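RNA-binding protein, putative (Trypanosoma brucei, PDB 6E4O) probably binds mRNA; this piece of the longer protein is its RNA recognition motif, which uses multiple surfaces to bind and remodel RNA in kinetoplast RNA editing. Local coordinates at residues 6-15 and 63-71. Sequence-based numbering, arbitrary orientation.
Sequences VQVSGLSDET and LEGATLFLR
Ser9 and Phe69 form a hydrogen-bonded antiparallel pair joining strand 5-9, central in the RNA recognition motif sheet, to strand 66-70. Ser9 N donates to Phe69 O at 2.9 Å, nearly straight (162°) and in the carbonyl plane; the returning bond from Phe69 N reaches Ser9 O from 38° above that carbonyl's plane. Arg71 N adds a third bond, to Gln7 O. Beyond it, water 1 donates to Gln7 OE1 and accepts from Arg71 NH1, while Phe69 CE2 lies 3.7 Å above the Arg71 guanidinium plane, displaced toward its rim. On the opposite sheet face, where Val6 meets helix 48-57, Val8 CG2 packs against Leu70 CD2 at 3.7 Å.

Past Gly10 no direct backbone hydrogen bond joins the segments; a side-chain bond and bridging waters do. With CG2 rather than OG1 anti to the backbone N, Thr15 can turn OG1 to Glu64 OE1, donating to its anti lone pair at 2.6 Å. Ser12 OG accepts from Glu14 N at 3.2 Å (139°, bent), an ST turn. Water 2 bridges the segments, accepting from Ser12 N and donating both to Thr15 OG1 and, at 2.8 Å, to Leu63 O.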
ATOM      1  N   VAL A   6      -4.096   5.030  -2.771  1.00 10.40           N
ATOM      2  CA  VAL A   6      -4.102   3.645  -3.232  1.00  8.07           C
ATOM      3  C   VAL A   6      -4.852   2.773  -2.225  1.00  9.93           C
ATOM      4  O   VAL A   6      -4.598   2.847  -1.026  1.00 12.40           O
ATOM      5  CB  VAL A   6      -2.660   3.097  -3.414  1.00 10.67           C
ATOM      6  CG1 VAL A   6      -2.683   1.591  -3.715  1.00 13.89           C
ATOM      7  CG2 VAL A   6      -1.923   3.863  -4.519  1.00 12.40           C
ATOM      8  N   GLN A   7      -5.768   1.940  -2.716  1.00  8.14           N
ATOM      9  CA  GLN A   7      -6.482   1.006  -1.849  1.00  7.35           C
ATOM     10  C   GLN A   7      -5.784  -0.340  -1.879  1.00 10.71           C
ATOM     11  O   GLN A   7      -5.577  -0.910  -2.943  1.00 11.66           O
ATOM     12  CB  GLN A   7      -7.935   0.851  -2.300  1.00  9.70           C
ATOM     13  CG  GLN A   7      -8.680   2.179  -2.328  1.00 10.97           C
ATOM     14  CD  GLN A   7     -10.010   2.082  -3.048  1.00 13.60           C
ATOM     15  OE1 GLN A   7     -10.578   1.001  -3.175  1.00 16.94           O
ATOM     16  NE2 GLN A   7     -10.518   3.226  -3.526  1.00 15.34           N
ATOM     17  N   VAL A   8      -5.436  -0.837  -0.702  1.00  9.42           N
ATOM     18  CA  VAL A   8      -4.680  -2.086  -0.579  1.00  8.56           C
ATOM     19  C   VAL A   8      -5.574  -3.176   0.002  1.00 11.15           C
ATOM     20  O   VAL A   8      -6.297  -2.937   0.967  1.00 11.42           O
ATOM     21  CB  VAL A   8      -3.471  -1.883   0.337  1.00 10.28           C
ATOM     22  CG1 VAL A   8      -2.622  -3.176   0.420  1.00 11.34           C
ATOM     23  CG2 VAL A   8      -2.625  -0.731  -0.172  1.00  7.02           C
ATOM     24  N   SER A   9      -5.534  -4.365  -0.596  1.00  8.20           N
ATOM     25  CA  SER A   9      -6.240  -5.523  -0.056  1.00  6.22           C
ATOM     26  C   SER A   9      -5.278  -6.708  -0.016  1.00 12.83           C
ATOM     27  O   SER A   9      -4.215  -6.660  -0.627  1.00 14.35           O
ATOM     28  CB  SER A   9      -7.459  -5.870  -0.902  1.00 12.49           C
ATOM     29  OG  SER A   9      -8.311  -4.740  -1.033  1.00 15.20           O
ATOM     30  N   GLY A  10      -5.650  -7.751   0.718  1.00 12.58           N
ATOM     31  CA  GLY A  10      -4.858  -8.971   0.786  1.00 14.25           C
ATOM     32  C   GLY A  10      -3.815  -9.030   1.886  1.00 18.41           C
ATOM     33  O   GLY A  10      -3.032  -9.977   1.939  1.00 15.10           O
ATOM     34  N   LEU A  11      -3.801  -8.045   2.782  1.00 11.80           N
ATOM     35  CA  LEU A  11      -2.814  -8.047   3.860  1.00 12.88           C
ATOM     36  C   LEU A  11      -2.935  -9.295   4.731  1.00 11.51           C
ATOM     37  O   LEU A  11      -4.029  -9.805   4.958  1.00 13.84           O
ATOM     38  CB  LEU A  11      -2.978  -6.814   4.753  1.00  9.86           C
ATOM     39  CG  LEU A  11      -2.770  -5.424   4.160  1.00 14.81           C
ATOM     40  CD1 LEU A  11      -3.283  -4.397   5.147  1.00 14.72           C
ATOM     41  CD2 LEU A  11      -1.302  -5.181   3.837  1.00 18.54           C
ATOM     42  N   SER A  12      -1.810  -9.769   5.251  1.00 13.00           N
ATOM     43  CA  SER A  12      -1.848 -10.843   6.239  1.00 11.30           C
ATOM     44  C   SER A  12      -2.473 -10.340   7.541  1.00 14.20           C
ATOM     45  O   SER A  12      -2.469  -9.138   7.824  1.00 16.94           O
ATOM     46  CB  SER A  12      -0.452 -11.423   6.487  1.00 20.71           C
ATOM     47  OG  SER A  12       0.192 -10.769   7.564  1.00 23.16           O
ATOM     48  N   ASP A  13      -3.029 -11.265   8.315  1.00 15.29           N
ATOM     49  CA  ASP A  13      -3.636 -10.943   9.601  1.00 21.93           C
ATOM     50  C   ASP A  13      -2.688 -10.181  10.514  1.00 20.35           C
ATOM     51  O   ASP A  13      -3.123  -9.411  11.369  1.00 26.74           O
ATOM     52  CB  ASP A  13      -4.074 -12.221  10.327  1.00 24.38           C
ATOM     53  CG  ASP A  13      -5.248 -12.899   9.660  1.00 28.38           C
ATOM     54  OD1 ASP A  13      -5.911 -12.257   8.831  1.00 25.31           O
ATOM     55  OD2 ASP A  13      -5.515 -14.077   9.973  1.00 33.33           O
ATOM     56  N   GLU A  14      -1.394 -10.425  10.349  1.00 20.32           N
ATOM     57  CA  GLU A  14      -0.395  -9.891  11.261  1.00 25.30           C
ATOM     58  C   GLU A  14       0.173  -8.557  10.800  1.00 25.75           C
ATOM     59  O   GLU A  14       0.949  -7.931  11.517  1.00 23.02           O
ATOM     60  CB  GLU A  14       0.755 -10.888  11.426  1.00 34.68           C
ATOM     61  CG  GLU A  14       0.374 -12.189  12.131  1.00 42.58           C
ATOM     62  CD  GLU A  14      -0.371 -13.150  11.222  1.00 47.82           C
ATOM     63  OE1 GLU A  14      -1.098 -14.020  11.749  1.00 47.99           O
ATOM     64  OE2 GLU A  14      -0.223 -13.042   9.982  1.00 46.87           O
ATOM     65  N   THR A  15      -0.191  -8.119   9.600  1.00 19.90           N
ATOM     66  CA  THR A  15       0.467  -6.941   9.045  1.00 16.54           C
ATOM     67  C   THR A  15      -0.138  -5.654   9.574  1.00 16.23           C
ATOM     68  O   THR A  15      -1.349  -5.461   9.517  1.00 13.79           O
ATOM     69  CB  THR A  15       0.466  -6.953   7.508  1.00 12.92           C
ATOM     70  OG1 THR A  15       1.217  -8.090   7.062  1.00 18.22           O
ATOM     71  CG2 THR A  15       1.106  -5.676   6.966  1.00 13.75           C
ATOM     72  N   LEU A  63       3.872  -9.492   0.900  1.00 11.46           N
ATOM     73  CA  LEU A  63       4.293  -8.847   2.138  1.00 13.48           C
ATOM     74  C   LEU A  63       3.926  -9.741   3.312  1.00 15.25           C
ATOM     75  O   LEU A  63       2.757 -10.098   3.502  1.00 13.40           O
ATOM     76  CB  LEU A  63       3.634  -7.469   2.290  1.00 14.75           C
ATOM     77  CG  LEU A  63       3.911  -6.719   3.605  1.00 14.05           C
ATOM     78  CD1 LEU A  63       5.394  -6.538   3.858  1.00 12.11           C
ATOM     79  CD2 LEU A  63       3.200  -5.369   3.606  1.00 13.03           C
ATOM     80  N   GLU A  64       4.931 -10.123   4.092  1.00 12.27           N
ATOM     81  CA  GLU A  64       4.704 -11.024   5.215  1.00 13.49           C
ATOM     82  C   GLU A  64       3.878 -12.232   4.790  1.00 16.82           C
ATOM     83  O   GLU A  64       2.939 -12.645   5.489  1.00 15.53           O
ATOM     84  CB  GLU A  64       4.030 -10.285   6.372  1.00 16.22           C
ATOM     85  CG  GLU A  64       4.854  -9.110   6.880  1.00 17.20           C
ATOM     86  CD  GLU A  64       4.473  -8.679   8.290  1.00 26.05           C
ATOM     87  OE1 GLU A  64       3.284  -8.379   8.537  1.00 24.10           O
ATOM     88  OE2 GLU A  64       5.371  -8.633   9.156  1.00 29.23           O
ATOM     89  N   GLY A  65       4.231 -12.777   3.626  1.00 18.58           N
ATOM     90  CA  GLY A  65       3.682 -14.033   3.149  1.00 17.68           C
ATOM     91  C   GLY A  65       2.343 -13.926   2.454  1.00 16.25           C
ATOM     92  O   GLY A  65       1.778 -14.945   2.062  1.00 15.81           O
ATOM     93  N   ALA A  66       1.834 -12.701   2.298  1.00 13.80           N
ATOM     94  CA  ALA A  66       0.539 -12.476   1.663  1.00 13.17           C
ATOM     95  C   ALA A  66       0.672 -11.609   0.416  1.00 13.26           C
ATOM     96  O   ALA A  66       1.379 -10.603   0.431  1.00 14.23           O
ATOM     97  CB  ALA A  66      -0.422 -11.811   2.653  1.00 13.38           C
ATOM     98  N   THR A  67      -0.028 -11.991  -0.651  1.00 14.38           N
ATOM     99  CA  THR A  67      -0.001 -11.243  -1.906  1.00 16.19           C
ATOM    100  C   THR A  67      -0.973 -10.079  -1.847  1.00 13.60           C
ATOM    101  O   THR A  67      -2.154 -10.266  -1.549  1.00 14.84           O
ATOM    102  CB  THR A  67      -0.408 -12.126  -3.084  1.00 20.23           C
ATOM    103  OG1 THR A  67       0.515 -13.212  -3.190  1.00 22.19           O
ATOM    104  CG2 THR A  67      -0.406 -11.327  -4.379  1.00 14.14           C
ATOM    105  N   LEU A  68      -0.481  -8.883  -2.150  1.00 10.89           N
ATOM    106  CA  LEU A  68      -1.312  -7.681  -2.058  1.00  9.62           C
ATOM    107  C   LEU A  68      -1.944  -7.335  -3.392  1.00 13.82           C
ATOM    108  O   LEU A  68      -1.334  -7.520  -4.442  1.00 13.27           O
ATOM    109  CB  LEU A  68      -0.481  -6.491  -1.584  1.00 11.79           C
ATOM    110  CG  LEU A  68       0.336  -6.651  -0.303  1.00 14.93           C
ATOM    111  CD1 LEU A  68       1.045  -5.354  -0.006  1.00 15.40           C
ATOM    112  CD2 LEU A  68      -0.540  -7.072   0.860  1.00 15.24           C
ATOM    113  N   PHE A  69      -3.165  -6.806  -3.330  1.00 11.98           N
ATOM    114  CA  PHE A  69      -3.852  -6.290  -4.501  1.00  9.36           C
ATOM    115  C   PHE A  69      -3.973  -4.782  -4.311  1.00  8.61           C
ATOM    116  O   PHE A  69      -4.424  -4.329  -3.258  1.00 11.58           O
ATOM    117  CB  PHE A  69      -5.235  -6.934  -4.631  1.00  7.59           C
ATOM    118  CG  PHE A  69      -6.055  -6.395  -5.769  1.00 15.79           C
ATOM    119  CD1 PHE A  69      -6.120  -7.071  -6.975  1.00 14.25           C
ATOM    120  CD2 PHE A  69      -6.764  -5.210  -5.630  1.00 14.12           C
ATOM    121  CE1 PHE A  69      -6.878  -6.581  -8.031  1.00 14.11           C
ATOM    122  CE2 PHE A  69      -7.524  -4.716  -6.685  1.00 16.20           C
ATOM    123  CZ  PHE A  69      -7.581  -5.398  -7.881  1.00 18.03           C
ATOM    124  N   LEU A  70      -3.560  -4.014  -5.322  1.00 10.38           N
ATOM    125  CA  LEU A  70      -3.575  -2.548  -5.251  1.00  9.69           C
ATOM    126  C   LEU A  70      -4.508  -1.971  -6.293  1.00 13.24           C
ATOM    127  O   LEU A  70      -4.528  -2.432  -7.432  1.00 12.46           O
ATOM    128  CB  LEU A  70      -2.182  -1.999  -5.532  1.00  8.11           C
ATOM    129  CG  LEU A  70      -1.049  -2.588  -4.692  1.00 13.35           C
ATOM    130  CD1 LEU A  70       0.248  -1.901  -5.066  1.00 13.80           C
ATOM    131  CD2 LEU A  70      -1.364  -2.404  -3.227  1.00 14.61           C
ATOM    132  N   ARG A  71      -5.250  -0.933  -5.920  1.00 10.16           N
ATOM    133  CA  ARG A  71      -6.149  -0.282  -6.868  1.00 13.75           C
ATOM    134  C   ARG A  71      -6.255   1.226  -6.616  1.00 19.67           C
ATOM    135  O   ARG A  71      -6.592   1.985  -7.546  1.00 15.57           O
ATOM    136  CB  ARG A  71      -7.533  -0.965  -6.839  1.00 19.18           C
ATOM    137  CG  ARG A  71      -8.715  -0.063  -6.586  1.00 29.12           C
ATOM    138  CD  ARG A  71      -9.903  -0.830  -6.026  1.00 19.89           C
ATOM    139  NE  ARG A  71     -10.302  -1.995  -6.813  1.00 17.69           N
ATOM    140  CZ  ARG A  71     -10.982  -3.022  -6.305  1.00 21.22           C
ATOM    141  NH1 ARG A  71     -11.309  -3.024  -5.015  1.00 19.16           N
ATOM    142  NH2 ARG A  71     -11.326  -4.055  -7.070  1.00 20.37           N
TER
HETATM  143  O   HOH W   1     -10.130  -1.589  -2.826  1.00 13.75           O
HETATM  144  O   HOH W   2       0.709  -8.468   4.394  1.00 13.72           O
HETATM  145  O   HOH W   3       2.330 -12.965   8.130  1.00 30.09           O